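Local coordinates for esterase (Rhizomucor miehei CAU432, PDB 4WY8), which hydrolyses carboxylic esters, as a fungal carboxylesterase of the alpha/beta hydrolase fold, at residues 194-204 with 215-223; 6-15 with 288-299. One frame throughout, in Å; residues are numbered along the deposited sequence.

Contact 1: 194-204 with 215-223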
loop_
_atom_site.group_PDB
_atom_site.type_symbol
_atom_site.label_atom_id
_atom_site.label_comp_id
_atom_site.label_asym_id
_atom_site.label_seq_id
_atom_site.Cartn_x
_atom_site.Cartn_y
_atom_site.Cartn_z
ATOM N N VAL A 194 0.477 -15.693 -9.471
ATOM C CA VAL A 194 -0.276 -16.502 -10.411
ATOM C C VAL A 194 -1.324 -17.273 -9.612
ATOM O O VAL A 194 -0.980 -17.948 -8.639
ATOM C CB VAL A 194 0.625 -17.516 -11.174
ATOM C CG1 VAL A 194 -0.173 -18.217 -12.285
ATOM C CG2 VAL A 194 1.855 -16.836 -11.722
ATOM N N THR A 195 -2.600 -17.138 -9.971
ATOM C CA THR A 195 -3.658 -17.841 -9.247
ATOM C C THR A 195 -4.608 -18.610 -10.162
ATOM O O THR A 195 -5.508 -19.289 -9.672
ATOM C CB THR A 195 -4.535 -16.899 -8.409
ATOM O OG1 THR A 195 -5.293 -16.050 -9.280
ATOM C CG2 THR A 195 -3.705 -16.072 -7.452
ATOM N N ASP A 196 -4.455 -18.470 -11.477
ATOM C CA ASP A 196 -5.370 -19.138 -12.392
ATOM C C ASP A 196 -4.700 -19.390 -13.739
ATOM O O ASP A 196 -3.534 -19.013 -13.954
ATOM C CB ASP A 196 -6.668 -18.320 -12.561
ATOM C CG ASP A 196 -7.886 -19.203 -12.905
ATOM O OD1 ASP A 196 -7.798 -20.440 -12.724
ATOM O OD2 ASP A 196 -8.956 -18.662 -13.280
ATOM N N ASP A 197 -5.416 -20.088 -14.622
ATOM C CA ASP A 197 -4.898 -20.398 -15.944
ATOM C C ASP A 197 -5.841 -19.878 -17.024
ATOM O O ASP A 197 -5.903 -20.422 -18.123
ATOM C CB ASP A 197 -4.671 -21.905 -16.103
ATOM C CG ASP A 197 -5.988 -22.702 -16.216
ATOM O OD1 ASP A 197 -7.037 -22.248 -15.700
ATOM O OD2 ASP A 197 -5.967 -23.784 -16.840
ATOM N N ASN A 198 -6.642 -18.876 -16.711
ATOM C CA ASN A 198 -7.408 -18.277 -17.785
ATOM C C ASN A 198 -6.570 -17.180 -18.441
ATOM O O ASN A 198 -6.303 -16.129 -17.831
ATOM C CB ASN A 198 -8.737 -17.730 -17.284
ATOM C CG ASN A 198 -9.559 -17.115 -18.401
ATOM O OD1 ASN A 198 -9.135 -17.096 -19.564
ATOM N ND2 ASN A 198 -10.729 -16.592 -18.056
ATOM N N PHE A 199 -6.162 -17.429 -19.685
ATOM C CA PHE A 199 -5.272 -16.511 -20.386
ATOM C C PHE A 199 -6.035 -15.493 -21.206
ATOM O O PHE A 199 -5.472 -14.869 -22.117
ATOM C CB PHE A 199 -4.301 -17.272 -21.292
ATOM C CG PHE A 199 -3.557 -18.356 -20.588
ATOM C CD1 PHE A 199 -2.742 -18.054 -19.503
ATOM C CD2 PHE A 199 -3.605 -19.661 -21.048
ATOM C CE1 PHE A 199 -2.034 -19.043 -18.847
ATOM C CE2 PHE A 199 -2.898 -20.667 -20.405
ATOM C CZ PHE A 199 -2.105 -20.359 -19.301
ATOM N N GLU A 200 -7.322 -15.351 -20.919
ATOM C CA GLU A 200 -8.122 -14.337 -21.591
ATOM C C GLU A 200 -8.917 -13.447 -20.628
ATOM O O GLU A 200 -9.995 -12.972 -20.979
ATOM C CB GLU A 200 -9.058 -15.000 -22.587
ATOM C CG GLU A 200 -8.326 -15.780 -23.673
ATOM C CD GLU A 200 -7.862 -14.878 -24.814
ATOM O OE1 GLU A 200 -8.173 -13.664 -24.777
ATOM O OE2 GLU A 200 -7.185 -15.378 -25.747
ATOM N N THR A 201 -8.390 -13.227 -19.419
ATOM C CA THR A 201 -8.968 -12.228 -18.524
ATOM C C THR A 201 -8.725 -10.876 -19.167
ATOM O O THR A 201 -7.926 -10.773 -20.108
ATOM C CB THR A 201 -8.338 -12.264 -17.091
ATOM O OG1 THR A 201 -6.952 -11.867 -17.152
ATOM C CG2 THR A 201 -8.448 -13.674 -16.458
ATOM N N ASP A 202 -9.400 -9.839 -18.684
ATOM C CA ASP A 202 -9.230 -8.506 -19.263
ATOM C C ASP A 202 -7.797 -7.974 -19.173
ATOM O O ASP A 202 -7.332 -7.301 -20.103
ATOM C CB ASP A 202 -10.181 -7.507 -18.609
ATOM C CG ASP A 202 -11.598 -7.641 -19.116
ATOM O OD1 ASP A 202 -11.864 -8.591 -19.899
ATOM O OD2 ASP A 202 -12.441 -6.793 -18.733
ATOM N N SER A 203 -7.102 -8.265 -18.069
ATOM C CA SER A 203 -5.739 -7.780 -17.909
ATOM C C SER A 203 -4.834 -8.549 -18.851
ATOM O O SER A 203 -3.874 -7.989 -19.389
ATOM C CB SER A 203 -5.253 -7.905 -16.455
ATOM O OG SER A 203 -5.276 -9.238 -15.974
ATOM N N TYR A 204 -5.122 -9.836 -19.048
ATOM C CA TYR A 204 -4.379 -10.646 -20.030
ATOM C C TYR A 204 -4.514 -10.073 -21.446
ATOM O O TYR A 204 -3.540 -10.049 -22.208
ATOM C CB TYR A 204 -4.848 -12.108 -20.020
ATOM C CG TYR A 204 -3.923 -13.072 -19.300
ATOM C CD1 TYR A 204 -2.747 -13.514 -19.901
ATOM C CD2 TYR A 204 -4.231 -13.545 -18.010
ATOM C CE1 TYR A 204 -1.891 -14.405 -19.238
ATOM C CE2 TYR A 204 -3.399 -14.428 -17.353
ATOM C CZ TYR A 204 -2.233 -14.855 -17.971
ATOM O OH TYR A 204 -1.407 -15.737 -17.322
ATOM N N ARG A 215 1.633 -12.911 -22.286
ATOM C CA ARG A 215 0.770 -14.076 -22.309
ATOM C C ARG A 215 1.552 -15.263 -22.834
ATOM O O ARG A 215 1.504 -16.363 -22.274
ATOM C CB ARG A 215 -0.437 -13.817 -23.192
ATOM C CG ARG A 215 -1.291 -15.036 -23.506
ATOM C CD ARG A 215 -2.229 -14.728 -24.683
ATOM N NE ARG A 215 -3.454 -14.086 -24.243
ATOM C CZ ARG A 215 -4.069 -13.096 -24.890
ATOM N NH1 ARG A 215 -3.577 -12.613 -26.022
ATOM N NH2 ARG A 215 -5.180 -12.573 -24.388
ATOM N N LYS A 216 2.332 -15.022 -23.879
ATOM C CA LYS A 216 3.132 -16.072 -24.485
ATOM C C LYS A 216 4.017 -16.774 -23.456
ATOM O O LYS A 216 4.099 -18.011 -23.393
ATOM C CB LYS A 216 3.971 -15.472 -25.609
ATOM C CG LYS A 216 4.467 -16.501 -26.575
ATOM C CD LYS A 216 5.162 -15.869 -27.766
ATOM C CE LYS A 216 5.274 -16.912 -28.875
ATOM N NZ LYS A 216 5.692 -18.249 -28.321
ATOM N N LEU A 217 4.705 -15.960 -22.669
ATOM C CA LEU A 217 5.552 -16.434 -21.597
ATOM C C LEU A 217 4.740 -17.200 -20.521
ATOM O O LEU A 217 5.167 -18.247 -20.044
ATOM C CB LEU A 217 6.302 -15.245 -20.999
ATOM C CG LEU A 217 7.687 -15.491 -20.432
ATOM C CD1 LEU A 217 8.533 -16.269 -21.412
ATOM C CD2 LEU A 217 8.322 -14.143 -20.152
ATOM N N MET A 218 3.559 -16.707 -20.163
ATOM C CA MET A 218 2.750 -17.415 -19.170
ATOM C C MET A 218 2.383 -18.815 -19.691
ATOM O O MET A 218 2.473 -19.800 -18.951
ATOM C CB MET A 218 1.489 -16.612 -18.812
ATOM C CG MET A 218 1.731 -15.487 -17.786
ATOM S SD MET A 218 2.579 -16.053 -16.276
ATOM C CE MET A 218 1.441 -17.330 -15.708
ATOM N N VAL A 219 2.032 -18.903 -20.975
ATOM C CA VAL A 219 1.696 -20.175 -21.597
ATOM C C VAL A 219 2.874 -21.124 -21.576
ATOM O O VAL A 219 2.742 -22.299 -21.216
ATOM C CB VAL A 219 1.210 -19.966 -23.056
ATOM C CG1 VAL A 219 1.117 -21.302 -23.810
ATOM C CG2 VAL A 219 -0.134 -19.245 -23.046
ATOM N N TRP A 220 4.039 -20.605 -21.937
ATOM C CA TRP A 220 5.257 -21.390 -21.883
ATOM C C TRP A 220 5.562 -21.944 -20.460
ATOM O O TRP A 220 5.884 -23.142 -20.260
ATOM C CB TRP A 220 6.384 -20.511 -22.402
ATOM C CG TRP A 220 7.705 -21.151 -22.593
ATOM C CD1 TRP A 220 8.072 -22.004 -23.600
ATOM C CD2 TRP A 220 8.878 -20.932 -21.800
ATOM N NE1 TRP A 220 9.396 -22.345 -23.461
ATOM C CE2 TRP A 220 9.913 -21.700 -22.368
ATOM C CE3 TRP A 220 9.150 -20.163 -20.661
ATOM C CZ2 TRP A 220 11.200 -21.739 -21.824
ATOM C CZ3 TRP A 220 10.426 -20.189 -20.126
ATOM C CH2 TRP A 220 11.441 -20.975 -20.708
ATOM N N PHE A 221 5.447 -21.064 -19.474
ATOM C CA PHE A 221 5.624 -21.441 -18.075
ATOM C C PHE A 221 4.668 -22.564 -17.657
ATOM O O PHE A 221 5.084 -23.605 -17.150
ATOM C CB PHE A 221 5.382 -20.237 -17.182
ATOM C CG PHE A 221 6.481 -19.216 -17.208
ATOM C CD1 PHE A 221 7.805 -19.600 -17.351
ATOM C CD2 PHE A 221 6.183 -17.870 -17.011
ATOM C CE1 PHE A 221 8.811 -18.647 -17.334
ATOM C CE2 PHE A 221 7.170 -16.913 -16.983
ATOM C CZ PHE A 221 8.486 -17.291 -17.135
ATOM N N PHE A 222 3.381 -22.347 -17.880
ATOM C CA PHE A 222 2.378 -23.355 -17.533
ATOM C C PHE A 222 2.620 -24.702 -18.255
ATOM O O PHE A 222 2.457 -25.785 -17.657
ATOM C CB PHE A 222 0.987 -22.826 -17.876
ATOM C CG PHE A 222 0.200 -22.308 -16.680
ATOM C CD1 PHE A 222 -0.460 -23.189 -15.818
ATOM C CD2 PHE A 222 0.089 -20.941 -16.444
ATOM C CE1 PHE A 222 -1.207 -22.712 -14.720
ATOM C CE2 PHE A 222 -0.651 -20.449 -15.353
ATOM C CZ PHE A 222 -1.300 -21.341 -14.486
ATOM N N ASP A 223 3.042 -24.637 -19.522
ATOM C CA ASP A 223 3.259 -25.858 -20.297
ATOM C C ASP A 223 4.444 -26.641 -19.741
ATOM O O ASP A 223 4.429 -27.870 -19.735
ATOM C CB ASP A 223 3.468 -25.550 -21.787
ATOM C CG ASP A 223 2.164 -25.288 -22.512
ATOM O OD1 ASP A 223 1.106 -25.712 -21.997
ATOM O OD2 ASP A 223 2.194 -24.650 -23.590
#

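Contact 2: 6-15 with 288-299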
loop_
_atom_site.group_PDB
_atom_site.type_symbol
_atom_site.label_atom_id
_atom_site.label_comp_id
_atom_site.label_asym_id
_atom_site.label_seq_id
_atom_site.Cartn_x
_atom_site.Cartn_y
_atom_site.Cartn_z
ATOM N N LYS A 6 -0.168 4.835 -17.545
ATOM C CA LYS A 6 1.044 5.625 -17.546
ATOM C C LYS A 6 2.026 4.870 -16.664
ATOM O O LYS A 6 1.831 4.776 -15.447
ATOM C CB LYS A 6 0.802 7.050 -17.026
ATOM C CG LYS A 6 -0.180 7.910 -17.873
ATOM C CD LYS A 6 0.379 8.257 -19.257
ATOM C CE LYS A 6 -0.580 9.160 -20.045
ATOM N NZ LYS A 6 -0.188 9.282 -21.490
ATOM N N LEU A 7 3.060 4.304 -17.274
ATOM C CA LEU A 7 4.076 3.608 -16.509
ATOM C C LEU A 7 5.043 4.609 -15.914
ATOM O O LEU A 7 5.256 5.690 -16.474
ATOM C CB LEU A 7 4.853 2.616 -17.375
ATOM C CG LEU A 7 4.015 1.460 -17.907
ATOM C CD1 LEU A 7 4.894 0.567 -18.773
ATOM C CD2 LEU A 7 3.360 0.699 -16.763
ATOM N N LYS A 8 5.623 4.244 -14.776
ATOM C CA LYS A 8 6.748 4.982 -14.232
ATOM C C LYS A 8 7.986 4.709 -15.094
ATOM O O LYS A 8 8.098 3.644 -15.711
ATOM C CB LYS A 8 6.987 4.587 -12.762
ATOM C CG LYS A 8 5.714 4.699 -11.926
ATOM C CD LYS A 8 5.994 4.988 -10.466
ATOM C CE LYS A 8 4.681 5.070 -9.696
ATOM N NZ LYS A 8 4.784 4.612 -8.267
ATOM N N PRO A 9 8.908 5.683 -15.148
ATOM C CA PRO A 9 10.138 5.629 -15.956
ATOM C C PRO A 9 10.908 4.295 -15.893
ATOM O O PRO A 9 11.226 3.728 -16.937
ATOM C CB PRO A 9 10.983 6.779 -15.374
ATOM C CG PRO A 9 10.015 7.602 -14.467
ATOM C CD PRO A 9 8.639 7.052 -14.677
ATOM N N TYR A 10 11.217 3.809 -14.699
ATOM C CA TYR A 10 11.970 2.563 -14.560
ATOM C C TYR A 10 11.256 1.399 -15.261
ATOM O O TYR A 10 11.866 0.658 -16.061
ATOM C CB TYR A 10 12.176 2.261 -13.071
ATOM C CG TYR A 10 13.001 1.036 -12.731
ATOM C CD1 TYR A 10 14.271 1.162 -12.164
ATOM C CD2 TYR A 10 12.489 -0.247 -12.913
ATOM C CE1 TYR A 10 15.019 0.041 -11.814
ATOM C CE2 TYR A 10 13.228 -1.373 -12.578
ATOM C CZ TYR A 10 14.487 -1.224 -12.023
ATOM O OH TYR A 10 15.206 -2.350 -11.687
ATOM N N CYS A 11 9.959 1.270 -14.972
ATOM C CA CYS A 11 9.127 0.182 -15.482
ATOM C C CYS A 11 8.929 0.300 -16.991
ATOM O O CYS A 11 8.869 -0.712 -17.701
ATOM C CB CYS A 11 7.769 0.171 -14.753
ATOM S SG CYS A 11 7.824 -0.504 -13.034
ATOM N N GLN A 12 8.837 1.536 -17.481
ATOM C CA GLN A 12 8.813 1.775 -18.921
ATOM C C GLN A 12 10.092 1.231 -19.556
ATOM O O GLN A 12 10.061 0.417 -20.502
ATOM C CB GLN A 12 8.674 3.270 -19.210
ATOM C CG GLN A 12 8.568 3.613 -20.684
ATOM C CD GLN A 12 7.256 3.159 -21.298
ATOM O OE1 GLN A 12 6.175 3.586 -20.878
ATOM N NE2 GLN A 12 7.345 2.281 -22.294
ATOM N N ASN A 13 11.213 1.660 -18.984
ATOM C CA ASN A 13 12.511 1.230 -19.450
ATOM C C ASN A 13 12.608 -0.288 -19.536
ATOM O O ASN A 13 13.036 -0.828 -20.556
ATOM C CB ASN A 13 13.611 1.747 -18.524
ATOM C CG ASN A 13 14.989 1.381 -19.021
ATOM O OD1 ASN A 13 15.383 1.789 -20.115
ATOM N ND2 ASN A 13 15.693 0.538 -18.268
ATOM N N ILE A 14 12.203 -0.968 -18.464
ATOM C CA ILE A 14 12.217 -2.426 -18.439
ATOM C C ILE A 14 11.338 -2.994 -19.545
ATOM O O ILE A 14 11.749 -3.889 -20.286
ATOM C CB ILE A 14 11.731 -3.000 -17.095
ATOM C CG1 ILE A 14 12.698 -2.634 -15.955
ATOM C CG2 ILE A 14 11.479 -4.520 -17.238
ATOM C CD1 ILE A 14 14.080 -3.301 -16.055
ATOM N N ALA A 15 10.138 -2.448 -19.675
ATOM C CA ALA A 15 9.203 -2.958 -20.666
ATOM C C ALA A 15 9.808 -2.898 -22.070
ATOM O O ALA A 15 9.641 -3.829 -22.857
ATOM C CB ALA A 15 7.897 -2.180 -20.612
ATOM N N GLY A 288 0.967 2.342 -12.085
ATOM C CA GLY A 288 2.108 2.674 -12.913
ATOM C C GLY A 288 3.255 1.678 -12.937
ATOM O O GLY A 288 4.336 2.007 -13.428
ATOM N N ILE A 289 3.035 0.458 -12.451
ATOM C CA ILE A 289 4.113 -0.522 -12.463
ATOM C C ILE A 289 3.769 -1.762 -13.264
ATOM O O ILE A 289 2.602 -2.067 -13.532
ATOM C CB ILE A 289 4.519 -0.980 -11.030
ATOM C CG1 ILE A 289 3.384 -1.745 -10.358
ATOM C CG2 ILE A 289 4.941 0.193 -10.181
ATOM C CD1 ILE A 289 3.839 -2.482 -9.138
ATOM N N ILE A 290 4.819 -2.483 -13.637
ATOM C CA ILE A 290 4.664 -3.734 -14.336
ATOM C C ILE A 290 5.113 -4.893 -13.480
ATOM O O ILE A 290 5.744 -4.723 -12.436
ATOM C CB ILE A 290 5.465 -3.768 -15.654
ATOM C CG1 ILE A 290 6.950 -3.479 -15.371
ATOM C CG2 ILE A 290 4.860 -2.788 -16.653
ATOM C CD1 ILE A 290 7.911 -3.906 -16.509
ATOM N N HIS A 291 4.767 -6.076 -13.952
ATOM C CA HIS A 291 5.262 -7.302 -13.384
ATOM C C HIS A 291 6.786 -7.402 -13.534
ATOM O O HIS A 291 7.340 -7.009 -14.558
ATOM C CB HIS A 291 4.565 -8.479 -14.072
ATOM C CG HIS A 291 4.703 -9.783 -13.353
ATOM N ND1 HIS A 291 3.666 -10.346 -12.631
ATOM C CD2 HIS A 291 5.725 -10.671 -13.291
ATOM C CE1 HIS A 291 4.057 -11.505 -12.132
ATOM N NE2 HIS A 291 5.306 -11.726 -12.515
ATOM N N GLY A 292 7.446 -7.955 -12.520
ATOM C CA GLY A 292 8.849 -8.326 -12.616
ATOM C C GLY A 292 9.861 -7.397 -11.962
ATOM O O GLY A 292 11.082 -7.568 -12.130
ATOM N N ILE A 293 9.388 -6.459 -11.154
ATOM C CA ILE A 293 10.321 -5.525 -10.560
ATOM C C ILE A 293 11.158 -6.166 -9.449
ATOM O O ILE A 293 12.174 -5.603 -9.046
ATOM C CB ILE A 293 9.604 -4.267 -10.056
ATOM C CG1 ILE A 293 8.503 -4.588 -9.053
ATOM C CG2 ILE A 293 8.981 -3.538 -11.252
ATOM C CD1 ILE A 293 7.746 -3.322 -8.637
ATOM N N PHE A 294 10.763 -7.344 -8.971
ATOM C CA PHE A 294 11.494 -7.973 -7.864
ATOM C C PHE A 294 12.445 -9.113 -8.253
ATOM O O PHE A 294 13.028 -9.769 -7.366
ATOM C CB PHE A 294 10.503 -8.474 -6.806
ATOM C CG PHE A 294 9.776 -7.365 -6.114
ATOM C CD1 PHE A 294 10.465 -6.492 -5.281
ATOM C CD2 PHE A 294 8.414 -7.175 -6.307
ATOM C CE1 PHE A 294 9.802 -5.448 -4.643
ATOM C CE2 PHE A 294 7.738 -6.136 -5.674
ATOM C CZ PHE A 294 8.431 -5.275 -4.839
ATOM N N ASN A 295 12.638 -9.335 -9.553
ATOM C CA ASN A 295 13.598 -10.350 -10.019
ATOM C C ASN A 295 14.717 -9.791 -10.895
ATOM O O ASN A 295 15.185 -10.464 -11.822
ATOM C CB ASN A 295 12.867 -11.448 -10.798
ATOM C CG ASN A 295 12.108 -10.906 -12.011
ATOM O OD1 ASN A 295 10.913 -10.616 -11.928
ATOM N ND2 ASN A 295 12.789 -10.818 -13.153
ATOM N N LEU A 296 15.147 -8.570 -10.599
ATOM C CA LEU A 296 16.153 -7.894 -11.412
ATOM C C LEU A 296 17.387 -7.535 -10.576
ATOM O O LEU A 296 17.395 -7.683 -9.336
ATOM C CB LEU A 296 15.551 -6.645 -12.053
ATOM C CG LEU A 296 14.259 -6.910 -12.855
ATOM C CD1 LEU A 296 13.648 -5.615 -13.357
ATOM C CD2 LEU A 296 14.473 -7.887 -14.029
ATOM N N ALA A 297 18.434 -7.066 -11.249
ATOM C CA ALA A 297 19.698 -6.774 -10.563
ATOM C C ALA A 297 19.553 -5.574 -9.644
ATOM O O ALA A 297 20.233 -5.477 -8.605
ATOM C CB ALA A 297 20.811 -6.546 -11.582
ATOM N N THR A 298 18.660 -4.664 -10.033
ATOM C CA THR A 298 18.377 -3.449 -9.268
ATOM C C THR A 298 16.921 -3.418 -8.808
ATOM O O THR A 298 16.107 -4.247 -9.209
ATOM C CB THR A 298 18.630 -2.198 -10.093
ATOM O OG1 THR A 298 17.874 -2.312 -11.308
ATOM C CG2 THR A 298 20.113 -2.068 -10.436
ATOM N N LEU A 299 16.588 -2.422 -8.005
ATOM C CA LEU A 299 15.242 -2.287 -7.472
ATOM C C LEU A 299 14.667 -0.925 -7.810
ATOM O O LEU A 299 15.239 0.086 -7.419
ATOM C CB LEU A 299 15.272 -2.496 -5.952
ATOM C CG LEU A 299 13.916 -2.464 -5.254
ATOM C CD1 LEU A 299 13.051 -3.623 -5.749
ATOM C CD2 LEU A 299 14.128 -2.543 -3.745
#

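Contact 1: 194-204 with 215-223
Segments 194-204 and 215-223 come closest at two places: the CA atoms of Tyr-204 and Arg-215 lie 6.6 Å apart, those of Asp-197 and Phe-222 8.0 Å. A loop that runs into the first turn of helix 202-206 thus lines one flank of helix 215-225. Phe-199 O accepts from both NE (3.0 Å) and NH2 (3.2 Å, less straight) of Arg-215, along one edge of the guanidinium. A bend at chi3 (-85°) turns that group back to the loop, where Glu-200 OE1 forms a salt bridge with Arg-215 NH2; Glu-200 OE2 lies over one guanidinium face and Tyr-204 O over the other. Asn-198 OD1 accepts from Glu-200 N in an Asx turn. Both segments lie in the long excursion between parallel strands 188-191 and 253-258 of the alpha/beta hydrolase sheet, consistent with the part that, in hormone-sensitive lipase relatives, contributes to the cap over the active site. The Phe-199 ring points its edge at the face of Phe-222 in an offset edge-to-face pair (planes at 74°), while Val-219 CG2 sits over one face of the Phe-199 ring, 4.1 Å from the centroid. Tyr-204 crosses Met-218 at about a right angle (CZ to CG 4.0 Å), and Val-194 CG1 meets Met-218 CE tip to tip at 3.9 Å.

Contact 2: 6-15 with 288-299
The extended chain of residues 6-8 passes close beside Gly-288, with the CA atoms of Leu-7 and Gly-288 4.2 Å apart, and Lys-8 N donates a hydrogen bond to Gly-288 O (2.9 Å) at the corner where the chain turns after strand 281-286. From Lys-8, the N-cap, helix 9-17 lays one side over residues 289-298. Cys-11 SG takes a weak, long bond from Ile-290 N and also packs on Ile-293 CG2 at 3.7 Å. Ile-290 spreads its two branches: CG2 meets Leu-7 CD2, the side chains crossing at about a right angle, whereas CD1 reaches Ile-14 CG2 at 3.7 Å. Further along, Ile-14 CD1 and Leu-296 CD1 touch tip to tip at 3.6 Å. With CG anti to the backbone N (chi1 -177°), Tyr-10 extends to Thr-298, and Tyr-10 OH shares a 2.7 Å hydrogen bond with Thr-298 OG1. The loop so covered carries His-291, whose bonds to Ser-164 and Asp-261 are consistent with a Ser-His-Asp triad. Ile-289, whose side chain points mostly away from helix 9-17, packs on Thr-302 and Ile-306 of helix 301-322, and Lys-8 NZ bonds both Thr-302 of that helix and Val-281 O of the second subunit.

In the fold
Both contacts are partly buried, each centred about 17 Å from the centre of the chain, and they stay separate: their centres are 19 Å apart and their nearest atoms about 6 Å. Contact 1 joins chain regions only 11 residues apart, whereas contact 2 brings the N-terminal helix 9-17 to a loop more than 270 residues later. No helix or strand is common to the two. Contact 1 combines an arginine bound to a carbonyl and a carboxylate with aromatic and aliphatic packing; contact 2 relies on aliphatic branches, a backbone bond and a hydroxyl pair. Each also borders the probable catalytic site, Val-194 by touching residues of the probable Ser-His-Asp triad and 288-299 by carrying its histidine. The second subunit reaches contact 2 but not contact 1.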